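Long-range contacts in nicotinate-nucleotide--dimethylbenzimidazole phosphoribosyltransferase (Thermus thermophilus HB8, PDB 1WX1), which probably transfers the phosphoribosyl group of nicotinate mononucleotide to 5,6-dimethylbenzimidazole, giving alpha-ribazole 5'-phosphate on the way to cobalamin: residues A52-H56 against L99-V104; Y66-T71 against D162-G166; V118-T122 against V225-E229; A139-R144 against V231-G235. All coordinates share one frame; numbering follows the deposited sequence.

All four contacts gather round the parallel sheet. Interaction 1 joins strands 47-54 and 94-100 at their C-terminal ends, and interaction 2, its centre 9 Å away, ties the end of strand 157-163 to the start of helix 70-79; D55 links them, OD2 lying 2.7 Å from T71 OG1. Interaction 3, 7 Å from interaction 1 between centres, sets a loop against the start of helix 228-242, where E229 OE2 meets H56 NE2 at 2.6 Å. Interaction 4 continues along that helix. The predicted proton acceptor E304 is nearest to interaction 2, about 5 Å from the M163 side chain, against about 9 Å from that of A53.

Interaction 1: A52-H56 against L99-V104; sequences AAADH and LDVGVV
V103, past the end of its strand, reaches the methyl of A53 with CG2, 3.7 Å from A53 CB; A52, A54 and L99 point to the opposite face of the sheet from A53. There L99 reaches CD2 only loosely toward A52 CB, and A54 CB rests in the hollow over G102, 3.7 Å from its CA. G102 has no bump to offer in return: a methyl on it would crowd A54 CB. V101 swings out of line and closes one flank of this hollow with CG2, which stands 4.1 Å from A54 CB. The two chains run parallel as neighbouring strands of a six-stranded, Rossmann-like sheet, and the slip of one residue between A53 and A54 is a beta bulge. The bonds follow it. A53 N gives to L99 O at 2.8 Å, V101 N bonds to A53 O, and G102 N adds a weak second bond to that oxygen. Beyond the bulge, D55 N bonds to G102 O (2.9 Å). D100 OD2 accepts V103 N (2.8 Å) in an Asx motif and steadies the turn, its other oxygen being in a salt bridge with K117. D55, whose CG stands beside its own backbone N (chi1 -83°), crosses the V104 side chain at about a right angle. Its OD1 takes V104 N on the anti lone pair, 2.8 Å away and almost straight at 176°, V104 CB sitting 3.6 Å from the same oxygen. D55 OD2 is hydrogen-bonded to T71.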
loop_
_atom_site.group_PDB
_atom_site.type_symbol
_atom_site.label_atom_id
_atom_site.label_comp_id
_atom_site.label_asym_id
_atom_site.label_seq_id
_atom_site.Cartn_x
_atom_site.Cartn_y
_atom_site.Cartn_z
ATOM N N ALA A 52 -8.523 -12.574 -16.693
ATOM C CA ALA A 52 -9.238 -13.657 -17.362
ATOM C C ALA A 52 -10.741 -13.463 -17.172
ATOM O O ALA A 52 -11.202 -13.196 -16.063
ATOM C CB ALA A 52 -8.797 -15.001 -16.790
ATOM N N ALA A 53 -11.503 -13.607 -18.253
ATOM C CA ALA A 53 -12.943 -13.409 -18.188
ATOM C C ALA A 53 -13.742 -14.560 -18.776
ATOM O O ALA A 53 -13.362 -15.146 -19.787
ATOM C CB ALA A 53 -13.318 -12.109 -18.906
ATOM N N ALA A 54 -14.861 -14.867 -18.131
ATOM C CA ALA A 54 -15.749 -15.926 -18.582
ATOM C C ALA A 54 -17.057 -15.816 -17.815
ATOM O O ALA A 54 -17.097 -15.260 -16.716
ATOM C CB ALA A 54 -15.113 -17.297 -18.343
ATOM N N ASP A 55 -18.125 -16.345 -18.397
ATOM C CA ASP A 55 -19.417 -16.309 -17.742
ATOM C C ASP A 55 -19.718 -17.599 -17.004
ATOM O O ASP A 55 -19.063 -18.619 -17.227
ATOM C CB ASP A 55 -20.507 -15.961 -18.751
ATOM C CG ASP A 55 -20.603 -14.465 -18.974
ATOM O OD1 ASP A 55 -20.439 -14.002 -20.125
ATOM O OD2 ASP A 55 -20.830 -13.747 -17.976
ATOM N N HIS A 56 -20.708 -17.538 -16.119
ATOM C CA HIS A 56 -21.076 -18.670 -15.278
ATOM C C HIS A 56 -22.558 -19.033 -15.348
ATOM O O HIS A 56 -23.422 -18.171 -15.189
ATOM C CB HIS A 56 -20.711 -18.337 -13.829
ATOM C CG HIS A 56 -19.260 -18.040 -13.627
ATOM N ND1 HIS A 56 -18.380 -18.949 -13.077
ATOM C CD2 HIS A 56 -18.519 -16.945 -13.934
ATOM C CE1 HIS A 56 -17.166 -18.432 -13.056
ATOM N NE2 HIS A 56 -17.225 -17.214 -13.571
ATOM N N LEU A 99 -8.012 -11.723 -21.275
ATOM C CA LEU A 99 -8.130 -13.042 -21.870
ATOM C C LEU A 99 -9.574 -13.518 -21.799
ATOM O O LEU A 99 -10.145 -13.630 -20.714
ATOM C CB LEU A 99 -7.229 -14.035 -21.129
ATOM C CG LEU A 99 -7.444 -15.529 -21.402
ATOM C CD1 LEU A 99 -7.024 -15.859 -22.828
ATOM C CD2 LEU A 99 -6.628 -16.363 -20.409
ATOM N N ASP A 100 -10.170 -13.772 -22.955
ATOM C CA ASP A 100 -11.538 -14.278 -22.997
ATOM C C ASP A 100 -11.462 -15.792 -23.142
ATOM O O ASP A 100 -11.037 -16.293 -24.181
ATOM C CB ASP A 100 -12.312 -13.706 -24.193
ATOM C CG ASP A 100 -13.660 -14.410 -24.415
ATOM O OD1 ASP A 100 -14.225 -14.291 -25.522
ATOM O OD2 ASP A 100 -14.156 -15.081 -23.482
ATOM N N VAL A 101 -11.837 -16.518 -22.095
ATOM C CA VAL A 101 -11.847 -17.974 -22.172
ATOM C C VAL A 101 -13.278 -18.494 -22.115
ATOM O O VAL A 101 -13.501 -19.696 -22.216
ATOM C CB VAL A 101 -11.040 -18.656 -21.027
ATOM C CG1 VAL A 101 -9.552 -18.599 -21.335
ATOM C CG2 VAL A 101 -11.356 -18.003 -19.684
ATOM N N GLY A 102 -14.254 -17.597 -21.963
ATOM C CA GLY A 102 -15.630 -18.067 -21.895
ATOM C C GLY A 102 -16.738 -17.045 -21.708
ATOM O O GLY A 102 -17.752 -17.330 -21.063
ATOM N N VAL A 103 -16.561 -15.856 -22.265
ATOM C CA VAL A 103 -17.575 -14.822 -22.150
ATOM C C VAL A 103 -18.697 -15.092 -23.157
ATOM O O VAL A 103 -18.442 -15.564 -24.263
ATOM C CB VAL A 103 -16.973 -13.424 -22.445
ATOM C CG1 VAL A 103 -18.080 -12.392 -22.531
ATOM C CG2 VAL A 103 -15.970 -13.039 -21.336
ATOM N N VAL A 104 -19.940 -14.816 -22.772
ATOM C CA VAL A 104 -21.056 -15.001 -23.703
ATOM C C VAL A 104 -21.044 -13.811 -24.664
ATOM O O VAL A 104 -20.957 -12.662 -24.231
ATOM C CB VAL A 104 -22.420 -15.036 -22.966
ATOM C CG1 VAL A 104 -23.562 -14.965 -23.968
ATOM C CG2 VAL A 104 -22.538 -16.310 -22.147
#

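Interaction 2: Y66-T71 against D162-G166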
loop_
_atom_site.group_PDB
_atom_site.type_symbol
_atom_site.label_atom_id
_atom_site.label_comp_id
_atom_site.label_asym_id
_atom_site.label_seq_id
_atom_site.Cartn_x
_atom_site.Cartn_y
_atom_site.Cartn_z
ATOM N N TYR A 66 -26.142 -8.432 -10.433
ATOM C CA TYR A 66 -25.836 -7.963 -11.779
ATOM C C TYR A 66 -26.167 -8.994 -12.850
ATOM O O TYR A 66 -25.953 -10.187 -12.661
ATOM C CB TYR A 66 -24.351 -7.609 -11.875
ATOM C CG TYR A 66 -23.953 -6.416 -11.045
ATOM C CD1 TYR A 66 -24.249 -5.120 -11.468
ATOM C CD2 TYR A 66 -23.295 -6.580 -9.827
ATOM C CE1 TYR A 66 -23.894 -4.012 -10.700
ATOM C CE2 TYR A 66 -22.937 -5.480 -9.049
ATOM C CZ TYR A 66 -23.241 -4.201 -9.491
ATOM O OH TYR A 66 -22.890 -3.111 -8.729
ATOM N N PRO A 67 -26.701 -8.539 -13.996
ATOM C CA PRO A 67 -27.050 -9.440 -15.097
ATOM C C PRO A 67 -25.773 -9.972 -15.750
ATOM O O PRO A 67 -24.750 -9.291 -15.771
ATOM C CB PRO A 67 -27.859 -8.546 -16.029
ATOM C CG PRO A 67 -27.227 -7.199 -15.821
ATOM C CD PRO A 67 -27.075 -7.150 -14.318
ATOM N N GLN A 68 -25.851 -11.185 -16.286
ATOM C CA GLN A 68 -24.717 -11.841 -16.917
ATOM C C GLN A 68 -23.998 -11.002 -17.974
ATOM O O GLN A 68 -22.774 -11.094 -18.114
ATOM C CB GLN A 68 -25.186 -13.158 -17.546
ATOM C CG GLN A 68 -24.066 -14.004 -18.100
ATOM C CD GLN A 68 -24.491 -15.442 -18.310
ATOM O OE1 GLN A 68 -25.291 -15.741 -19.193
ATOM N NE2 GLN A 68 -23.963 -16.339 -17.488
ATOM N N GLU A 69 -24.758 -10.188 -18.702
ATOM C CA GLU A 69 -24.218 -9.348 -19.764
ATOM C C GLU A 69 -23.094 -8.432 -19.305
ATOM O O GLU A 69 -22.291 -7.995 -20.117
ATOM C CB GLU A 69 -25.331 -8.467 -20.367
ATOM C CG GLU A 69 -25.992 -7.546 -19.371
ATOM C CD GLU A 69 -27.225 -6.843 -19.896
ATOM O OE1 GLU A 69 -27.145 -6.185 -20.964
ATOM O OE2 GLU A 69 -28.273 -6.946 -19.231
ATOM N N VAL A 70 -23.046 -8.133 -18.011
ATOM C CA VAL A 70 -22.019 -7.249 -17.465
ATOM C C VAL A 70 -20.589 -7.754 -17.677
ATOM O O VAL A 70 -19.663 -6.957 -17.821
ATOM C CB VAL A 70 -22.266 -6.989 -15.959
ATOM C CG1 VAL A 70 -21.101 -6.203 -15.361
ATOM C CG2 VAL A 70 -23.566 -6.197 -15.781
ATOM N N THR A 71 -20.406 -9.069 -17.719
ATOM C CA THR A 71 -19.065 -9.620 -17.939
ATOM C C THR A 71 -18.516 -9.116 -19.274
ATOM O O THR A 71 -17.423 -8.555 -19.338
ATOM C CB THR A 71 -19.079 -11.162 -17.964
ATOM O OG1 THR A 71 -19.636 -11.654 -16.740
ATOM C CG2 THR A 71 -17.667 -11.706 -18.125
ATOM N N ASP A 162 -9.656 -11.206 -12.442
ATOM C CA ASP A 162 -10.844 -11.965 -12.813
ATOM C C ASP A 162 -12.003 -11.060 -13.210
ATOM O O ASP A 162 -12.135 -9.944 -12.718
ATOM C CB ASP A 162 -11.324 -12.789 -11.625
ATOM C CG ASP A 162 -11.838 -11.907 -10.498
ATOM O OD1 ASP A 162 -11.032 -11.126 -9.938
ATOM O OD2 ASP A 162 -13.048 -11.975 -10.185
ATOM N N MET A 163 -12.843 -11.551 -14.109
ATOM C CA MET A 163 -14.038 -10.818 -14.498
ATOM C C MET A 163 -15.045 -11.875 -14.911
ATOM O O MET A 163 -14.852 -12.584 -15.899
ATOM C CB MET A 163 -13.777 -9.852 -15.652
ATOM C CG MET A 163 -15.005 -8.993 -16.024
ATOM S SD MET A 163 -15.674 -7.964 -14.661
ATOM C CE MET A 163 -17.407 -8.500 -14.607
ATOM N N GLY A 164 -16.108 -11.995 -14.128
ATOM C CA GLY A 164 -17.131 -12.975 -14.431
ATOM C C GLY A 164 -18.259 -12.887 -13.426
ATOM O O GLY A 164 -18.071 -13.197 -12.256
ATOM N N ILE A 165 -19.430 -12.454 -13.880
ATOM C CA ILE A 165 -20.585 -12.343 -12.998
ATOM C C ILE A 165 -20.897 -13.726 -12.441
ATOM O O ILE A 165 -21.016 -14.692 -13.191
ATOM C CB ILE A 165 -21.818 -11.792 -13.758
ATOM C CG1 ILE A 165 -21.537 -10.364 -14.241
ATOM C CG2 ILE A 165 -23.044 -11.816 -12.857
ATOM C CD1 ILE A 165 -21.136 -9.405 -13.135
ATOM N N GLY A 166 -21.003 -13.810 -11.119
ATOM C CA GLY A 166 -21.284 -15.075 -10.466
ATOM C C GLY A 166 -20.042 -15.889 -10.149
ATOM O O GLY A 166 -20.148 -16.998 -9.625
HETATM O O HOH W 1 -21.909 -14.989 -15.870
#
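At the C-terminal end of strand 157-163, beside the predicted proton acceptor E304, I165 plugs into the turn that leads into helix 70-79. This turn is a type I beta turn from P67 to V70, and the I165 side chain packs on the start and end of it, at P67 O and V70. With CG1 beside the backbone N of I165 (chi1 -64°), CG2 is turned onto Y66 O at 3.3 Å, while CD1 rests against both V70 CB and Y66 CB, 3.9 Å from each. V70 and I165 cross at about a right angle. CG1 itself passes 3.4 Å from T71 OG1, the two side chains sliding past each other in opposite directions. The polar grip is a single direct bond, I165 N to T71 OG1, 3.0 Å long and straight (178°). That hydroxyl oxygen is also hydrogen-bonded to D55 OD2, so it pins the loop after one strand to the loop after its neighbour. A valine in place of T71 would probably leave both I165 N and the D55 carboxylate without this partner, freeing the loop at I165 to shift. A water also bridges the segments, accepting from Q68 NE2 and donating to I165 O (2.8 Å). M163, bent at chi2 and chi3, brings CE within 3.9 Å of T71 CA. M163 also touches M74 and F78 of helix 70-79, G166 occupies the N-cap position of helix 167-179, and Y66 and V70 pack on P19 and V332 of the second subunit.

Interaction 3: V118-T122 against V225-E229; sequences VRPGT and VGGLE
In the hollow of the loop that follows strand 113-115, L228 of helix 228-242 is held between V118, R119 and T122. Its forked end divides the work. CD1 lies 3.6 Å from the aliphatic CG of R119, the two side chains crossing at about a right angle, and CD2 reaches V118 CB at 4.0 Å. T122 runs past L228 in the opposite direction and sets CG2 3.7 Å from L228 CG. L228 is the first residue of its helix, right after the N-cap G227, so the contact joins a helix start to a loop that passes from edge strand 113-115 across the C-terminal ends of strands 94-100 and 47-54 of the Rossmann-like sheet. The loop is stiffened from within: P120 centres an inverse gamma turn, and R119 NE bonds back to G121 O (2.9 Å), tilted from the carbonyl plane. R119 CG sits between the backbone N and the carbonyl carbon (chi1 49°), and a bend at chi3 turns NE toward that oxygen; farther out, NH1 forms a salt bridge with E135. An alanine at L228 would probably open a gap against V118, R119 CG and T122 CG2 and let the loop settle differently. T122, with chi1 53°, points its methyl at L228 and turns OG1 to G57 N and to a water 2.8 Å away, which donates to G226 O. A54, M131 and A139 also touch L228.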
loop_
_atom_site.group_PDB
_atom_site.type_symbol
_atom_site.label_atom_id
_atom_site.label_comp_id
_atom_site.label_asym_id
_atom_site.label_seq_id
_atom_site.Cartn_x
_atom_site.Cartn_y
_atom_site.Cartn_z
ATOM N N VAL A 118 -13.465 -20.832 -24.818
ATOM C CA VAL A 118 -13.592 -22.285 -24.766
ATOM C C VAL A 118 -15.044 -22.679 -25.046
ATOM O O VAL A 118 -15.324 -23.627 -25.787
ATOM C CB VAL A 118 -13.164 -22.814 -23.379
ATOM C CG1 VAL A 118 -13.430 -24.316 -23.279
ATOM C CG2 VAL A 118 -11.685 -22.517 -23.154
ATOM N N ARG A 119 -15.957 -21.931 -24.442
ATOM C CA ARG A 119 -17.390 -22.136 -24.611
ATOM C C ARG A 119 -18.059 -20.872 -24.086
ATOM O O ARG A 119 -17.435 -20.095 -23.359
ATOM C CB ARG A 119 -17.864 -23.360 -23.818
ATOM C CG ARG A 119 -17.393 -23.401 -22.372
ATOM C CD ARG A 119 -17.909 -24.654 -21.666
ATOM N NE ARG A 119 -19.353 -24.591 -21.433
ATOM C CZ ARG A 119 -20.110 -25.638 -21.121
ATOM N NH1 ARG A 119 -19.567 -26.847 -21.006
ATOM N NH2 ARG A 119 -21.408 -25.475 -20.908
ATOM N N PRO A 120 -19.327 -20.639 -24.456
ATOM C CA PRO A 120 -20.044 -19.447 -23.997
ATOM C C PRO A 120 -20.494 -19.594 -22.548
ATOM O O PRO A 120 -21.668 -19.824 -22.269
ATOM C CB PRO A 120 -21.214 -19.360 -24.974
ATOM C CG PRO A 120 -21.531 -20.803 -25.222
ATOM C CD PRO A 120 -20.144 -21.413 -25.410
ATOM N N GLY A 121 -19.547 -19.455 -21.628
ATOM C CA GLY A 121 -19.863 -19.592 -20.221
ATOM C C GLY A 121 -19.985 -21.050 -19.814
ATOM O O GLY A 121 -20.148 -21.934 -20.653
ATOM N N THR A 122 -19.904 -21.306 -18.516
ATOM C CA THR A 122 -20.009 -22.665 -17.998
ATOM C C THR A 122 -21.469 -23.062 -17.813
ATOM O O THR A 122 -22.371 -22.223 -17.893
ATOM C CB THR A 122 -19.367 -22.779 -16.619
ATOM O OG1 THR A 122 -19.928 -21.767 -15.774
ATOM C CG2 THR A 122 -17.854 -22.606 -16.695
ATOM N N VAL A 225 -16.674 -28.214 -10.582
ATOM C CA VAL A 225 -17.286 -27.167 -9.776
ATOM C C VAL A 225 -16.817 -25.733 -9.959
ATOM O O VAL A 225 -17.357 -24.839 -9.318
ATOM C CB VAL A 225 -17.107 -27.484 -8.273
ATOM C CG1 VAL A 225 -17.380 -28.961 -8.007
ATOM C CG2 VAL A 225 -15.687 -27.119 -7.835
ATOM N N GLY A 226 -15.821 -25.506 -10.810
ATOM C CA GLY A 226 -15.299 -24.158 -10.969
ATOM C C GLY A 226 -15.791 -23.327 -12.134
ATOM O O GLY A 226 -16.925 -23.478 -12.594
ATOM N N GLY A 227 -14.919 -22.426 -12.582
ATOM C CA GLY A 227 -15.220 -21.545 -13.696
ATOM C C GLY A 227 -14.057 -21.550 -14.674
ATOM O O GLY A 227 -12.917 -21.853 -14.304
ATOM N N LEU A 228 -14.335 -21.212 -15.926
ATOM C CA LEU A 228 -13.301 -21.196 -16.954
ATOM C C LEU A 228 -12.164 -20.219 -16.678
ATOM O O LEU A 228 -10.998 -20.558 -16.870
ATOM C CB LEU A 228 -13.931 -20.880 -18.313
ATOM C CG LEU A 228 -14.846 -21.992 -18.836
ATOM C CD1 LEU A 228 -15.875 -21.408 -19.787
ATOM C CD2 LEU A 228 -14.002 -23.071 -19.527
ATOM N N GLU A 229 -12.498 -19.006 -16.240
ATOM C CA GLU A 229 -11.476 -18.005 -15.973
ATOM C C GLU A 229 -10.673 -18.376 -14.725
ATOM O O GLU A 229 -9.523 -17.974 -14.584
ATOM C CB GLU A 229 -12.103 -16.602 -15.824
ATOM C CG GLU A 229 -12.686 -16.283 -14.458
ATOM C CD GLU A 229 -14.116 -16.751 -14.294
ATOM O OE1 GLU A 229 -14.449 -17.840 -14.808
ATOM O OE2 GLU A 229 -14.899 -16.030 -13.635
HETATM O O HOH W 2 -18.962 -21.637 -13.201
#

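Interaction 4: A139-R144 against V231-G235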
loop_
_atom_site.group_PDB
_atom_site.type_symbol
_atom_site.label_atom_id
_atom_site.label_comp_id
_atom_site.label_asym_id
_atom_site.label_seq_id
_atom_site.Cartn_x
_atom_site.Cartn_y
_atom_site.Cartn_z
ATOM N N ALA A 139 -8.816 -24.034 -21.175
ATOM C CA ALA A 139 -8.823 -22.778 -20.421
ATOM C C ALA A 139 -7.476 -22.585 -19.717
ATOM O O ALA A 139 -6.928 -21.478 -19.693
ATOM C CB ALA A 139 -9.958 -22.780 -19.392
ATOM N N LEU A 140 -6.955 -23.665 -19.139
ATOM C CA LEU A 140 -5.672 -23.623 -18.446
ATOM C C LEU A 140 -4.565 -23.187 -19.402
ATOM O O LEU A 140 -3.752 -22.325 -19.071
ATOM C CB LEU A 140 -5.330 -25.002 -17.885
ATOM C CG LEU A 140 -4.035 -25.111 -17.079
ATOM C CD1 LEU A 140 -4.295 -24.684 -15.652
ATOM C CD2 LEU A 140 -3.539 -26.553 -17.101
ATOM N N LEU A 141 -4.546 -23.791 -20.590
ATOM C CA LEU A 141 -3.549 -23.480 -21.609
ATOM C C LEU A 141 -3.675 -22.055 -22.129
ATOM O O LEU A 141 -2.671 -21.430 -22.458
ATOM C CB LEU A 141 -3.659 -24.463 -22.782
ATOM C CG LEU A 141 -3.379 -25.927 -22.412
ATOM C CD1 LEU A 141 -3.647 -26.820 -23.611
ATOM C CD2 LEU A 141 -1.936 -26.069 -21.932
ATOM N N ALA A 142 -4.904 -21.553 -22.224
ATOM C CA ALA A 142 -5.132 -20.183 -22.684
ATOM C C ALA A 142 -4.510 -19.241 -21.658
ATOM O O ALA A 142 -3.979 -18.187 -22.008
ATOM C CB ALA A 142 -6.642 -19.908 -22.822
ATOM N N GLY A 143 -4.586 -19.631 -20.388
ATOM C CA GLY A 143 -4.000 -18.829 -19.323
ATOM C C GLY A 143 -2.482 -18.793 -19.457
ATOM O O GLY A 143 -1.863 -17.738 -19.313
ATOM N N ARG A 144 -1.873 -19.947 -19.723
ATOM C CA ARG A 144 -0.422 -20.002 -19.908
ATOM C C ARG A 144 -0.015 -19.108 -21.082
ATOM O O ARG A 144 0.959 -18.363 -20.996
ATOM C CB ARG A 144 0.038 -21.431 -20.215
ATOM C CG ARG A 144 0.126 -22.370 -19.019
ATOM C CD ARG A 144 0.553 -23.753 -19.499
ATOM N NE ARG A 144 0.907 -24.663 -18.416
ATOM C CZ ARG A 144 2.043 -24.608 -17.725
ATOM N NH1 ARG A 144 2.951 -23.677 -17.993
ATOM N NH2 ARG A 144 2.277 -25.497 -16.770
ATOM N N VAL A 231 -9.779 -21.437 -13.950
ATOM C CA VAL A 231 -8.821 -22.422 -14.434
ATOM C C VAL A 231 -7.749 -21.693 -15.255
ATOM O O VAL A 231 -6.568 -22.032 -15.188
ATOM C CB VAL A 231 -9.520 -23.482 -15.306
ATOM C CG1 VAL A 231 -8.494 -24.445 -15.895
ATOM C CG2 VAL A 231 -10.541 -24.238 -14.465
ATOM N N ALA A 232 -8.168 -20.695 -16.031
ATOM C CA ALA A 232 -7.224 -19.921 -16.832
ATOM C C ALA A 232 -6.263 -19.193 -15.893
ATOM O O ALA A 232 -5.073 -19.056 -16.187
ATOM C CB ALA A 232 -7.971 -18.909 -17.701
ATOM N N ILE A 233 -6.784 -18.732 -14.759
ATOM C CA ILE A 233 -5.960 -18.031 -13.788
ATOM C C ILE A 233 -4.882 -18.965 -13.242
ATOM O O ILE A 233 -3.745 -18.548 -13.019
ATOM C CB ILE A 233 -6.840 -17.425 -12.674
ATOM C CG1 ILE A 233 -7.536 -16.175 -13.240
ATOM C CG2 ILE A 233 -6.000 -17.076 -11.440
ATOM C CD1 ILE A 233 -8.682 -15.649 -12.402
ATOM N N ALA A 234 -5.230 -20.232 -13.050
ATOM C CA ALA A 234 -4.248 -21.208 -12.582
ATOM C C ALA A 234 -3.139 -21.305 -13.642
ATOM O O ALA A 234 -1.956 -21.421 -13.312
ATOM C CB ALA A 234 -4.908 -22.561 -12.392
ATOM N N GLY A 235 -3.533 -21.249 -14.914
ATOM C CA GLY A 235 -2.566 -21.320 -15.997
ATOM C C GLY A 235 -1.645 -20.116 -16.016
ATOM O O GLY A 235 -0.445 -20.238 -16.287
#
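V231 CG1 wedges against the helix of L140, 3.7 Å from L140 N and 3.8 Å from L140 CB, with A139 CB just beyond. L140 continues this apolar patch. With its CG opposite the backbone N (chi1 -178°), the side chain runs on to the backbone of the second helix, CD1 lying 3.5 Å from V231 O and 3.9 Å from A234 CB. Beside this patch the helices touch backbone to backbone. Their axes come within 6.4 Å and cross at -41°, both running broadly the same way. A139 and G143 give one helix small residues four apart, and A232 and G235 face them. Neither glycine could carry a methyl here, since a CB on G143 would clash with A232 O and one on G235 with L140 O. Instead their CA atoms make CA-H...O contacts, G143 CA to A232 O at 3.3 Å and G235 CA to L140 O at 3.4 Å, and A232 CA makes a third with A139 O. R144 lays its CG alongside G235 O and runs on, extended, to salt bridges with E239 and E242 farther along helix 228-242. Both helices lie on the sheet face that carries A52 and L99. Lacking direct classical hydrogen bonds between the segments, the crossing rests on close fit and weak CH donors, its stronger charge pairing displaced to the guanidinium end of R144.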